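Local coordinates for hydrazine synthase subunit beta (Candidatus Kuenenia stuttgartiensis, PDB 5C2V), which forms part of the complex that condenses nitric oxide with ammonium into hydrazine, and may modulate passage of the hydroxylamine intermediate between the active sites of its partner subunits, at residues 16-22 against 58-64; 69-73 against 99-104; 330-334 against 346-352; 92-96 against 123-127; 264-268 against 280-284. All blocks are in the same frame, centred on the assembly; numbering follows the deposited sequence.

Interaction 1. Residues 16-22 against 58-64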
# COMPACT_ATOMS: atom_id res chain seq x y z
N PHE B 16 -42.10 -32.50 -19.68
CA PHE B 16 -40.71 -32.85 -19.42
C PHE B 16 -39.67 -32.41 -20.46
O PHE B 16 -38.47 -32.44 -20.19
CB PHE B 16 -40.62 -34.37 -19.24
CG PHE B 16 -39.49 -34.81 -18.38
CD1 PHE B 16 -39.54 -34.64 -17.00
CD2 PHE B 16 -38.37 -35.42 -18.93
CE1 PHE B 16 -38.50 -35.05 -16.20
CE2 PHE B 16 -37.33 -35.84 -18.13
CZ PHE B 16 -37.39 -35.65 -16.76
N HIS B 17 -40.13 -32.00 -21.64
CA HIS B 17 -39.22 -31.75 -22.75
C HIS B 17 -39.86 -30.85 -23.80
O HIS B 17 -41.08 -30.76 -23.87
CB HIS B 17 -38.78 -33.09 -23.38
CG HIS B 17 -37.66 -32.97 -24.37
ND1 HIS B 17 -37.86 -32.68 -25.70
CD2 HIS B 17 -36.32 -33.10 -24.21
CE1 HIS B 17 -36.70 -32.64 -26.32
NE2 HIS B 17 -35.74 -32.89 -25.44
N ILE B 18 -39.04 -30.21 -24.62
CA ILE B 18 -39.57 -29.39 -25.70
C ILE B 18 -38.59 -29.31 -26.87
O ILE B 18 -37.37 -29.37 -26.69
CB ILE B 18 -39.92 -27.96 -25.20
CG1 ILE B 18 -40.79 -27.22 -26.21
CG2 ILE B 18 -38.66 -27.17 -24.86
CD1 ILE B 18 -41.29 -25.88 -25.72
N THR B 19 -39.13 -29.21 -28.08
CA THR B 19 -38.32 -29.04 -29.28
C THR B 19 -39.11 -28.24 -30.30
O THR B 19 -40.26 -27.86 -30.05
CB THR B 19 -37.90 -30.39 -29.89
OG1 THR B 19 -37.04 -30.16 -31.02
CG2 THR B 19 -39.11 -31.18 -30.34
N MET B 20 -38.51 -27.98 -31.45
CA MET B 20 -39.14 -27.14 -32.46
C MET B 20 -38.83 -27.63 -33.87
O MET B 20 -37.74 -28.15 -34.13
CB MET B 20 -38.70 -25.68 -32.29
CG MET B 20 -39.64 -24.66 -32.89
SD MET B 20 -39.06 -22.98 -32.59
CE MET B 20 -40.59 -22.06 -32.72
N SER B 21 -39.79 -27.47 -34.77
CA SER B 21 -39.60 -27.84 -36.16
C SER B 21 -38.50 -26.99 -36.78
O SER B 21 -38.35 -25.82 -36.42
CB SER B 21 -40.91 -27.68 -36.94
OG SER B 21 -41.40 -26.36 -36.85
N PRO B 22 -37.72 -27.57 -37.70
CA PRO B 22 -36.61 -26.87 -38.36
C PRO B 22 -37.07 -25.63 -39.14
O PRO B 22 -36.26 -24.76 -39.44
CB PRO B 22 -36.04 -27.92 -39.31
CG PRO B 22 -37.11 -28.95 -39.46
CD PRO B 22 -37.82 -28.97 -38.15
N GLU B 58 -40.40 -38.90 -22.30
CA GLU B 58 -39.46 -37.86 -21.89
C GLU B 58 -38.69 -37.08 -22.97
O GLU B 58 -37.97 -36.14 -22.65
CB GLU B 58 -38.49 -38.45 -20.88
CG GLU B 58 -39.25 -38.81 -19.62
CD GLU B 58 -38.41 -39.48 -18.56
OE1 GLU B 58 -37.25 -39.85 -18.85
OE2 GLU B 58 -38.93 -39.63 -17.44
N ALA B 59 -38.84 -37.44 -24.24
CA ALA B 59 -38.06 -36.78 -25.29
C ALA B 59 -38.69 -36.90 -26.67
O ALA B 59 -39.47 -37.81 -26.94
CB ALA B 59 -36.64 -37.34 -25.31
N SER B 60 -38.31 -35.98 -27.57
CA SER B 60 -38.79 -36.02 -28.95
C SER B 60 -37.81 -35.35 -29.92
O SER B 60 -37.11 -34.41 -29.56
CB SER B 60 -40.16 -35.36 -29.05
OG SER B 60 -40.12 -34.02 -28.59
N ALA B 61 -37.78 -35.85 -31.15
CA ALA B 61 -36.95 -35.27 -32.20
C ALA B 61 -37.73 -35.17 -33.52
O ALA B 61 -38.49 -36.07 -33.87
CB ALA B 61 -35.68 -36.08 -32.40
N VAL B 62 -37.52 -34.07 -34.24
CA VAL B 62 -38.23 -33.83 -35.49
C VAL B 62 -37.35 -34.14 -36.70
O VAL B 62 -36.16 -33.86 -36.70
CB VAL B 62 -38.72 -32.37 -35.58
CG1 VAL B 62 -39.64 -32.18 -36.79
CG2 VAL B 62 -39.43 -31.97 -34.30
N THR B 63 -37.96 -34.74 -37.73
CA THR B 63 -37.26 -34.99 -38.99
C THR B 63 -36.97 -33.67 -39.70
O THR B 63 -37.73 -32.71 -39.54
CB THR B 63 -38.09 -35.91 -39.91
OG1 THR B 63 -39.35 -35.30 -40.19
CG2 THR B 63 -38.32 -37.26 -39.25
N PRO B 64 -35.87 -33.61 -40.47
CA PRO B 64 -35.45 -32.40 -41.18
C PRO B 64 -36.55 -31.76 -42.03
O PRO B 64 -36.60 -30.54 -42.15
CB PRO B 64 -34.31 -32.90 -42.07
CG PRO B 64 -33.73 -34.03 -41.30
CD PRO B 64 -34.89 -34.70 -40.62
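Phe-16, His-17 and Thr-19 lean on Glu-58, Ala-59 and Ser-60 where two successive blades of the beta-propeller meet. Strands 15-20 and 57-62 are the first, innermost strands of their four-stranded blades. Their segments run nearly parallel, 12° apart, with a closest axis approach of 5.7 Å. No hydrogen bond joins them.

Two ring contacts fill one end. The ring of Phe-16 is stacked on the carboxylate of Glu-58, the planes 23° apart, and Phe-16 CD2 lies 3.6 Å from Glu-58 CG. Other residues hold that carboxylate in place: Trp-98 bonds to OE1, Gln-32 and Gln-56 to OE2. His-17 makes a CH-pi contact, with Ala-59 CA over the ring face and 4.1 Å from its centroid. The imidazole lies across the strand because chi1 of -170° turns CG away from the backbone N.

Next, Thr-19 CG2 rests 3.5 Å from the hydroxyl OG of Ser-60.

The far end is mostly apolar. Val-62 sends its two methyls to different partners: CG2 meets Thr-19 CG2 at 4.1 Å, and CG1 meets CD of the Pro-22 ring at 3.9 Å. Pro-22 CG also meets Pro-64 O at 3.2 Å.

Interaction 2. Residues 69-73 against 99-104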
# COMPACT_ATOMS: atom_id res chain seq x y z
N LEU B 69 -42.52 -36.95 -36.06
CA LEU B 69 -41.99 -36.70 -34.72
C LEU B 69 -41.70 -38.00 -33.99
O LEU B 69 -42.61 -38.79 -33.72
CB LEU B 69 -42.98 -35.85 -33.91
CG LEU B 69 -42.57 -35.52 -32.48
CD1 LEU B 69 -41.34 -34.62 -32.46
CD2 LEU B 69 -43.72 -34.88 -31.72
N TYR B 70 -40.43 -38.23 -33.67
CA TYR B 70 -40.04 -39.43 -32.94
C TYR B 70 -40.00 -39.16 -31.45
O TYR B 70 -39.15 -38.41 -30.97
CB TYR B 70 -38.68 -39.93 -33.43
CG TYR B 70 -38.70 -40.63 -34.77
CD1 TYR B 70 -39.03 -39.94 -35.93
CD2 TYR B 70 -38.39 -41.98 -34.88
CE1 TYR B 70 -39.06 -40.57 -37.16
CE2 TYR B 70 -38.40 -42.62 -36.10
CZ TYR B 70 -38.74 -41.91 -37.24
OH TYR B 70 -38.76 -42.55 -38.46
N VAL B 71 -40.91 -39.78 -30.71
CA VAL B 71 -41.06 -39.52 -29.28
C VAL B 71 -40.50 -40.67 -28.46
O VAL B 71 -40.68 -41.84 -28.79
CB VAL B 71 -42.55 -39.31 -28.92
CG1 VAL B 71 -42.69 -38.92 -27.46
CG2 VAL B 71 -43.16 -38.24 -29.81
N CYS B 72 -39.80 -40.34 -27.37
CA CYS B 72 -39.24 -41.37 -26.50
C CYS B 72 -40.16 -41.69 -25.34
O CYS B 72 -40.33 -40.88 -24.44
CB CYS B 72 -37.88 -40.93 -25.96
SG CYS B 72 -36.49 -41.21 -27.07
N ASN B 73 -40.74 -42.89 -25.35
CA ASN B 73 -41.55 -43.35 -24.24
C ASN B 73 -40.69 -44.15 -23.28
O ASN B 73 -40.25 -45.27 -23.59
CB ASN B 73 -42.74 -44.17 -24.73
CG ASN B 73 -43.50 -43.49 -25.85
OD1 ASN B 73 -44.27 -42.56 -25.62
ND2 ASN B 73 -43.29 -43.96 -27.08
N PRO B 99 -35.66 -45.04 -22.93
CA PRO B 99 -35.00 -44.02 -23.75
C PRO B 99 -35.21 -42.63 -23.13
O PRO B 99 -36.36 -42.23 -22.91
CB PRO B 99 -35.72 -44.15 -25.09
CG PRO B 99 -37.05 -44.75 -24.77
CD PRO B 99 -36.81 -45.67 -23.60
N SER B 100 -34.13 -41.92 -22.86
CA SER B 100 -34.23 -40.56 -22.34
C SER B 100 -34.02 -39.48 -23.39
O SER B 100 -34.17 -38.29 -23.10
CB SER B 100 -33.23 -40.37 -21.20
OG SER B 100 -31.91 -40.67 -21.62
N GLY B 101 -33.69 -39.88 -24.61
CA GLY B 101 -33.41 -38.92 -25.66
C GLY B 101 -33.25 -39.54 -27.03
O GLY B 101 -32.87 -40.71 -27.17
N ILE B 102 -33.51 -38.73 -28.05
CA ILE B 102 -33.49 -39.19 -29.43
C ILE B 102 -33.11 -38.04 -30.36
O ILE B 102 -33.48 -36.89 -30.12
CB ILE B 102 -34.86 -39.78 -29.82
CG1 ILE B 102 -34.81 -40.43 -31.20
CG2 ILE B 102 -35.96 -38.73 -29.72
CD1 ILE B 102 -36.02 -41.29 -31.50
N LYS B 103 -32.36 -38.35 -31.42
CA LYS B 103 -32.01 -37.32 -32.41
C LYS B 103 -31.91 -37.87 -33.83
O LYS B 103 -31.43 -38.97 -34.05
CB LYS B 103 -30.71 -36.63 -32.03
CG LYS B 103 -30.90 -35.50 -31.03
CD LYS B 103 -29.70 -35.30 -30.15
CE LYS B 103 -29.90 -34.12 -29.22
NZ LYS B 103 -30.92 -33.17 -29.74
N ILE B 104 -32.35 -37.07 -34.80
CA ILE B 104 -32.36 -37.49 -36.20
C ILE B 104 -31.08 -37.05 -36.91
O ILE B 104 -30.59 -35.94 -36.70
CB ILE B 104 -33.58 -36.92 -36.95
CG1 ILE B 104 -34.84 -37.01 -36.08
CG2 ILE B 104 -33.78 -37.64 -38.27
CD1 ILE B 104 -35.26 -38.42 -35.75
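Cys-72 sets its thiol between Pro-99 and Ile-102, and this is the tight part of the contact. Cys-72 SG is 3.5 Å from Ile-102 CB and 3.6 Å from both Pro-99 CB and Gly-101 C. With chi1 at -83°, SG lies beside its own backbone N and opposite the carbonyl carbon, which aims it at the facing strand. The proline ring also reaches past the cysteine. Pro-99 CG lies 3.5 Å from the backbone O of Asn-73. Ile-102 uses separate branches. Ile-102 CG2 packs 3.4 Å from Tyr-70 O, while Ile-102 CD1, at the end of the extended branch, sits 3.6 Å from Tyr-70 CB.

These segments belong to different blades of the beta-propeller. Strand 68-73 is the second strand of its blade, and strand 99-104 is the first of the next. They run nearly antiparallel, 165° apart, and no hydrogen bond crosses between them. Side chains of one strand meet side chains and backbone of the other. Val-113 of the neighbouring strand 110-115 adds to the packing around Cys-72, Pro-99 and Ile-102.

The other end is looser. The Tyr-70 ring and the Ile-104 side chain cross at about a right angle, with CD1 of Tyr-70 4.1 Å from CD1 of Ile-104. Ile-104 is partly exposed and also touches Pro-64. The phenol of Tyr-70 points beyond this pair, where its OH hydrogen-bonds to OG1 of Thr-128.

Interaction 3. Residues 330-334 against 346-352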
# COMPACT_ATOMS: atom_id res chain seq x y z
N ASP B 330 -34.00 -18.79 -35.99
CA ASP B 330 -33.38 -17.48 -36.10
C ASP B 330 -32.69 -17.07 -34.80
O ASP B 330 -31.92 -16.11 -34.76
CB ASP B 330 -34.42 -16.42 -36.51
CG ASP B 330 -35.64 -16.42 -35.60
OD1 ASP B 330 -35.61 -17.07 -34.54
OD2 ASP B 330 -36.63 -15.74 -35.94
N GLY B 331 -32.97 -17.82 -33.73
CA GLY B 331 -32.32 -17.61 -32.45
C GLY B 331 -32.79 -16.40 -31.66
O GLY B 331 -32.16 -16.01 -30.68
N LYS B 332 -33.91 -15.81 -32.08
CA LYS B 332 -34.42 -14.62 -31.41
C LYS B 332 -35.41 -14.96 -30.29
O LYS B 332 -35.83 -14.08 -29.54
CB LYS B 332 -35.08 -13.68 -32.42
CG LYS B 332 -34.51 -13.79 -33.82
CD LYS B 332 -34.64 -12.49 -34.60
CE LYS B 332 -36.08 -12.00 -34.62
NZ LYS B 332 -36.22 -10.73 -35.39
N PHE B 333 -35.77 -16.23 -30.17
CA PHE B 333 -36.69 -16.66 -29.12
C PHE B 333 -36.29 -17.99 -28.48
O PHE B 333 -35.88 -18.93 -29.17
CB PHE B 333 -38.11 -16.78 -29.68
CG PHE B 333 -38.72 -15.46 -30.07
CD1 PHE B 333 -39.22 -14.60 -29.11
CD2 PHE B 333 -38.78 -15.08 -31.41
CE1 PHE B 333 -39.77 -13.38 -29.47
CE2 PHE B 333 -39.34 -13.87 -31.77
CZ PHE B 333 -39.83 -13.02 -30.80
N CYS B 334 -36.40 -18.05 -27.16
CA CYS B 334 -36.07 -19.25 -26.40
C CYS B 334 -37.27 -19.72 -25.59
O CYS B 334 -37.85 -18.95 -24.83
CB CYS B 334 -34.88 -18.99 -25.47
SG CYS B 334 -34.39 -20.42 -24.48
N VAL B 346 -41.82 -18.08 -22.75
CA VAL B 346 -41.28 -17.53 -23.99
C VAL B 346 -40.36 -16.35 -23.70
O VAL B 346 -40.77 -15.37 -23.08
CB VAL B 346 -42.40 -17.08 -24.94
CG1 VAL B 346 -41.82 -16.62 -26.27
CG2 VAL B 346 -43.39 -18.21 -25.16
N ILE B 347 -39.12 -16.46 -24.15
CA ILE B 347 -38.10 -15.46 -23.86
C ILE B 347 -37.57 -14.80 -25.13
O ILE B 347 -37.20 -15.48 -26.08
CB ILE B 347 -36.91 -16.08 -23.09
CG1 ILE B 347 -37.41 -17.00 -21.98
CG2 ILE B 347 -36.00 -14.99 -22.54
CD1 ILE B 347 -36.30 -17.74 -21.26
N ARG B 348 -37.52 -13.47 -25.13
CA ARG B 348 -36.89 -12.73 -26.21
C ARG B 348 -35.40 -12.61 -25.92
O ARG B 348 -35.01 -12.04 -24.91
CB ARG B 348 -37.52 -11.35 -26.37
CG ARG B 348 -36.90 -10.48 -27.46
CD ARG B 348 -37.16 -11.05 -28.84
NE ARG B 348 -36.76 -10.12 -29.90
CZ ARG B 348 -35.59 -10.17 -30.53
NH1 ARG B 348 -34.71 -11.11 -30.22
NH2 ARG B 348 -35.31 -9.29 -31.48
N THR B 349 -34.57 -13.16 -26.80
CA THR B 349 -33.14 -13.22 -26.56
C THR B 349 -32.44 -11.91 -26.91
O THR B 349 -33.08 -10.94 -27.33
CB THR B 349 -32.48 -14.36 -27.36
OG1 THR B 349 -32.59 -14.08 -28.76
CG2 THR B 349 -33.17 -15.68 -27.05
N ALA B 350 -31.12 -11.88 -26.73
CA ALA B 350 -30.32 -10.70 -27.01
C ALA B 350 -30.17 -10.48 -28.51
O ALA B 350 -29.87 -9.37 -28.96
CB ALA B 350 -28.96 -10.81 -26.35
N VAL B 351 -30.37 -11.54 -29.28
CA VAL B 351 -30.25 -11.48 -30.73
C VAL B 351 -31.30 -10.55 -31.33
O VAL B 351 -32.48 -10.63 -30.99
CB VAL B 351 -30.39 -12.88 -31.36
CG1 VAL B 351 -30.17 -12.81 -32.86
CG2 VAL B 351 -29.42 -13.85 -30.72
N ASP B 352 -30.86 -9.67 -32.22
CA ASP B 352 -31.76 -8.72 -32.87
C ASP B 352 -31.46 -8.61 -34.36
O ASP B 352 -31.39 -9.62 -35.06
CB ASP B 352 -31.64 -7.34 -32.21
CG ASP B 352 -30.21 -6.84 -32.15
OD1 ASP B 352 -29.29 -7.68 -32.20
OD2 ASP B 352 -30.02 -5.61 -32.05
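Cys-334 and Ile-347 form an antiparallel hydrogen-bonded pair. Cys-334 N donates to Ile-347 O at 2.9 Å, and Ile-347 N donates back to Cys-334 O. Two further bonds lie beyond the paired strands. Thr-349 OG1 donates to Gly-331 O at 2.8 Å, in the carbonyl plane and on a lone pair. With chi1 at 66°, this hydroxyl sits between its own backbone N and carbonyl carbon. Thr-349 N donates to Lys-332 O at 3.2 Å, but from 53° above the carbonyl plane.

Phe-333 and Arg-348 lie on the face of the sheet away from Cys-334 and Ile-347. Arg-348 bends at chi2, which lays its CD 3.6 Å from Phe-333 CE1. The ring and guanidinium planes are 47° apart, and any cation-pi attraction is weak. Arg-348 NH1 makes a weak bond to Lys-332 O.

The two strands form the hairpin of the last propeller blade, which has three strands from this chain. Residues 346-348 pair antiparallel with a strand of the gamma subunit, so the sheet continues into that chain.

Before the hairpin, Asp-330 OD1 accepts from Lys-332 N at 3.2 Å, an Asx turn, from above the carboxylate plane, and also bonds to Ser-328 OG.

Interaction 4. Residues 92-96 against 123-127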
# COMPACT_ATOMS: atom_id res chain seq x y z
N GLU B 92 -45.03 -47.97 -33.26
CA GLU B 92 -44.24 -48.05 -32.03
C GLU B 92 -43.07 -49.01 -32.21
O GLU B 92 -43.26 -50.22 -32.40
CB GLU B 92 -45.11 -48.49 -30.85
CG GLU B 92 -44.32 -48.74 -29.58
CD GLU B 92 -45.19 -49.27 -28.45
OE1 GLU B 92 -44.62 -49.78 -27.45
OE2 GLU B 92 -46.43 -49.18 -28.56
N ILE B 93 -41.85 -48.48 -32.13
CA ILE B 93 -40.65 -49.30 -32.22
C ILE B 93 -40.12 -49.59 -30.82
O ILE B 93 -40.14 -48.71 -29.96
CB ILE B 93 -39.55 -48.59 -33.05
CG1 ILE B 93 -40.15 -47.96 -34.30
CG2 ILE B 93 -38.44 -49.57 -33.41
CD1 ILE B 93 -39.18 -47.11 -35.08
N LYS B 94 -39.66 -50.81 -30.58
CA LYS B 94 -39.21 -51.16 -29.24
C LYS B 94 -37.69 -51.09 -29.11
O LYS B 94 -36.95 -51.61 -29.95
CB LYS B 94 -39.73 -52.55 -28.85
CG LYS B 94 -41.24 -52.59 -28.72
CD LYS B 94 -41.73 -53.80 -27.94
CE LYS B 94 -43.23 -53.71 -27.69
NZ LYS B 94 -43.60 -52.44 -27.02
N VAL B 95 -37.24 -50.45 -28.03
CA VAL B 95 -35.83 -50.15 -27.80
C VAL B 95 -35.39 -50.66 -26.43
O VAL B 95 -36.13 -51.35 -25.74
CB VAL B 95 -35.55 -48.64 -27.90
CG1 VAL B 95 -35.80 -48.15 -29.32
CG2 VAL B 95 -36.40 -47.88 -26.90
N GLY B 96 -34.16 -50.30 -26.04
CA GLY B 96 -33.64 -50.70 -24.75
C GLY B 96 -34.30 -49.92 -23.62
O GLY B 96 -35.31 -49.25 -23.84
N ILE B 123 -27.02 -47.29 -27.33
CA ILE B 123 -27.65 -46.33 -28.21
C ILE B 123 -28.25 -47.09 -29.39
O ILE B 123 -27.52 -47.62 -30.23
CB ILE B 123 -26.66 -45.27 -28.72
CG1 ILE B 123 -25.96 -44.59 -27.55
CG2 ILE B 123 -27.38 -44.23 -29.58
CD1 ILE B 123 -24.85 -43.65 -27.96
N ASP B 124 -29.57 -47.14 -29.46
CA ASP B 124 -30.24 -47.91 -30.50
C ASP B 124 -30.42 -47.06 -31.76
O ASP B 124 -30.88 -45.92 -31.69
CB ASP B 124 -31.60 -48.43 -30.01
CG ASP B 124 -31.46 -49.46 -28.91
OD1 ASP B 124 -30.36 -50.04 -28.78
OD2 ASP B 124 -32.45 -49.70 -28.19
N VAL B 125 -30.05 -47.63 -32.90
CA VAL B 125 -30.20 -46.94 -34.17
C VAL B 125 -31.49 -47.38 -34.87
O VAL B 125 -31.90 -48.53 -34.77
CB VAL B 125 -28.98 -47.18 -35.09
CG1 VAL B 125 -27.69 -46.85 -34.35
CG2 VAL B 125 -28.94 -48.61 -35.59
N ILE B 126 -32.13 -46.43 -35.54
CA ILE B 126 -33.41 -46.68 -36.19
C ILE B 126 -33.44 -46.11 -37.61
O ILE B 126 -33.23 -44.91 -37.80
CB ILE B 126 -34.57 -46.06 -35.39
CG1 ILE B 126 -34.75 -46.79 -34.05
CG2 ILE B 126 -35.86 -46.10 -36.19
CD1 ILE B 126 -35.83 -46.20 -33.17
N ASP B 127 -33.69 -46.96 -38.59
CA ASP B 127 -33.84 -46.50 -39.97
C ASP B 127 -35.20 -45.84 -40.13
O ASP B 127 -36.21 -46.35 -39.64
CB ASP B 127 -33.69 -47.66 -40.95
CG ASP B 127 -33.77 -47.20 -42.40
OD1 ASP B 127 -32.76 -46.69 -42.92
OD2 ASP B 127 -34.85 -47.35 -43.00
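Asp-124 reaches across to Gly-96 and makes the one hydrogen bond between these segments. Its CB points toward residues 92-96. Chi1 of -67° places CG beside the backbone N and opposite the carbonyl carbon, and Asp-124 CG comes within 4.0 Å of Gly-96 N. One carboxylate oxygen then crosses the gap. Asp-124 OD2 accepts from Gly-96 N at 2.8 Å, with an N-H...O angle of 148°. The donor approaches nearly in line with the C-O bond. Asp-124 OD2 also lies 3.3 Å from Val-95 CB, so the valine packs beside the bonded oxygen. The other oxygen, OD1, hydrogen-bonds to OG of Ser-136. The carboxylate is thus gripped at both oxygens and its rotation is restrained. Lys-133 forms a long, weak ion pair with OD2, which may add to the stability of the negative charge.

The rest is apolar. Ile-93 and Ile-126 reach toward each other tip to tip, and Ile-93 CD1 is 3.6 Å from Ile-126 CG2. Val-95 CG1 lies farther off, 4.3 Å from Ile-126 CD1.

Strand 88-94 is the outermost of its blade, and strand 122-127 is the third of the next. Gly-96 precedes Asp-97, and Val-95 has a backbone bond with Asp-77. Both aspartates bind the calcium ion. The contact bridges two adjacent propeller blades next to a calcium site.

Interaction 5. Residues 264-268 against 280-284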
# COMPACT_ATOMS: atom_id res chain seq x y z
N LYS B 264 -25.78 -19.32 -34.45
CA LYS B 264 -24.48 -18.79 -34.83
C LYS B 264 -23.43 -19.01 -33.75
O LYS B 264 -22.27 -18.60 -33.90
CB LYS B 264 -24.60 -17.30 -35.18
CG LYS B 264 -25.49 -17.04 -36.39
CD LYS B 264 -25.54 -15.57 -36.74
CE LYS B 264 -26.48 -15.31 -37.91
NZ LYS B 264 -26.57 -13.86 -38.24
N GLY B 265 -23.83 -19.66 -32.66
CA GLY B 265 -22.91 -19.98 -31.58
C GLY B 265 -22.58 -18.80 -30.69
O GLY B 265 -21.54 -18.79 -30.03
N LYS B 266 -23.46 -17.81 -30.67
CA LYS B 266 -23.24 -16.61 -29.88
C LYS B 266 -23.55 -16.80 -28.39
O LYS B 266 -22.81 -16.32 -27.53
CB LYS B 266 -24.09 -15.45 -30.42
CG LYS B 266 -24.01 -15.26 -31.92
CD LYS B 266 -24.44 -13.86 -32.32
CE LYS B 266 -24.95 -13.83 -33.74
NZ LYS B 266 -24.04 -13.07 -34.65
N TYR B 267 -24.64 -17.51 -28.10
CA TYR B 267 -25.08 -17.67 -26.72
C TYR B 267 -25.37 -19.12 -26.35
O TYR B 267 -25.65 -19.95 -27.21
CB TYR B 267 -26.34 -16.83 -26.46
CG TYR B 267 -26.16 -15.35 -26.69
CD1 TYR B 267 -25.68 -14.53 -25.68
CD2 TYR B 267 -26.48 -14.77 -27.91
CE1 TYR B 267 -25.52 -13.17 -25.88
CE2 TYR B 267 -26.32 -13.42 -28.12
CZ TYR B 267 -25.84 -12.62 -27.10
OH TYR B 267 -25.68 -11.27 -27.31
N LEU B 268 -25.29 -19.42 -25.05
CA LEU B 268 -25.71 -20.72 -24.55
C LEU B 268 -26.88 -20.55 -23.58
O LEU B 268 -26.86 -19.67 -22.72
CB LEU B 268 -24.55 -21.45 -23.87
CG LEU B 268 -24.87 -22.86 -23.37
CD1 LEU B 268 -25.34 -23.74 -24.51
CD2 LEU B 268 -23.66 -23.47 -22.67
N ILE B 280 -28.47 -17.60 -19.33
CA ILE B 280 -27.93 -17.30 -20.65
C ILE B 280 -26.50 -16.80 -20.55
O ILE B 280 -26.21 -15.83 -19.84
CB ILE B 280 -28.79 -16.25 -21.39
CG1 ILE B 280 -30.27 -16.62 -21.30
CG2 ILE B 280 -28.33 -16.11 -22.83
CD1 ILE B 280 -31.19 -15.59 -21.92
N LEU B 281 -25.61 -17.47 -21.28
CA LEU B 281 -24.18 -17.17 -21.24
C LEU B 281 -23.65 -16.72 -22.60
O LEU B 281 -24.19 -17.09 -23.65
CB LEU B 281 -23.39 -18.40 -20.77
CG LEU B 281 -23.80 -19.05 -19.45
CD1 LEU B 281 -22.98 -20.30 -19.19
CD2 LEU B 281 -23.65 -18.06 -18.31
N ASP B 282 -22.57 -15.94 -22.57
CA ASP B 282 -21.93 -15.45 -23.79
C ASP B 282 -20.86 -16.45 -24.20
O ASP B 282 -19.86 -16.63 -23.50
CB ASP B 282 -21.33 -14.06 -23.55
CG ASP B 282 -20.87 -13.39 -24.84
OD1 ASP B 282 -20.20 -14.04 -25.66
OD2 ASP B 282 -21.19 -12.19 -25.02
N MET B 283 -21.06 -17.09 -25.35
CA MET B 283 -20.23 -18.22 -25.74
C MET B 283 -18.86 -17.82 -26.30
O MET B 283 -17.95 -18.64 -26.31
CB MET B 283 -20.96 -19.08 -26.77
CG MET B 283 -21.92 -20.09 -26.16
SD MET B 283 -21.07 -21.21 -25.03
CE MET B 283 -19.96 -22.06 -26.14
N ASP B 284 -18.73 -16.59 -26.77
CA ASP B 284 -17.44 -16.12 -27.26
C ASP B 284 -16.52 -15.70 -26.12
O ASP B 284 -15.29 -15.74 -26.25
CB ASP B 284 -17.63 -14.96 -28.25
CG ASP B 284 -18.38 -15.39 -29.50
OD1 ASP B 284 -17.91 -16.32 -30.18
OD2 ASP B 284 -19.44 -14.79 -29.80
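Leu-268 and Met-283 form the apolar centre. The bend at chi2 (-58°) of Met-283 brings SD alongside Leu-268, 3.7 Å from Leu-268 CB; the side chains cross at a slant. Farther back, Met-283 CG lies over the backbone, 3.6 Å from Leu-268 N. Leu-281 is on the same face of the sheet, its CB 4.5 Å from Leu-268 CB. On the other face are Tyr-267 and Asp-282. The Tyr-267 ring meets Ile-280 obliquely, with CD1 4.2 Å from Ile-280 CG2. The backbone O of Leu-281 lies at the ring's edge, near its plane.

Around this core the backbones are bonded. Leu-268 and Leu-281 exchange two hydrogen bonds as an antiparallel hydrogen-bonded pair. Tyr-267 and Asp-282 form the adjoining non-hydrogen-bonded pair. A third bond comes from the first turn of a helix, where Met-283 N donates to Lys-266 O at 2.9 Å with an N-H...O angle of 162°.

The polar edge lies at the helix start. Asp-282 is the N-cap: its OD1 accepts from Asp-284 N at 3.1 Å, nearly along the C-O axis. Gly-265 has a positive phi (77°), and Gly-265 O lies 3.3 Å from Met-283 CB.

Strands 267-272 and 277-282 form a hairpin in the middle of a four-stranded propeller blade. Strand 312-317 continues the blade beyond 277-282, with Val-313 touching Tyr-267 and Asp-282. Helix 283-291 leaves directly from the hairpin's second strand.

The five contacts are spread around the propeller. Interactions 1 and 2 touch, with centres 8 Å apart, because strands 57-62 and 68-73 are neighbours in one blade; Ala-61 N probably bonds to Tyr-70 O at 2.9 Å. Interactions 2 and 4 join that blade to the next, with centres 9 Å apart. Both lie near the calcium ion bound by Asp-77 and Asp-97: the side chain of Pro-99 is about 6 Å from it, and Gly-96 about 7 Å. Interactions 3 and 5 are hairpins of the last two blades, and Ala-350 CB packs 3.4 Å from Tyr-267 OH. Their centres are 34 and 33 Å from that of interaction 4, beyond the chain's centre.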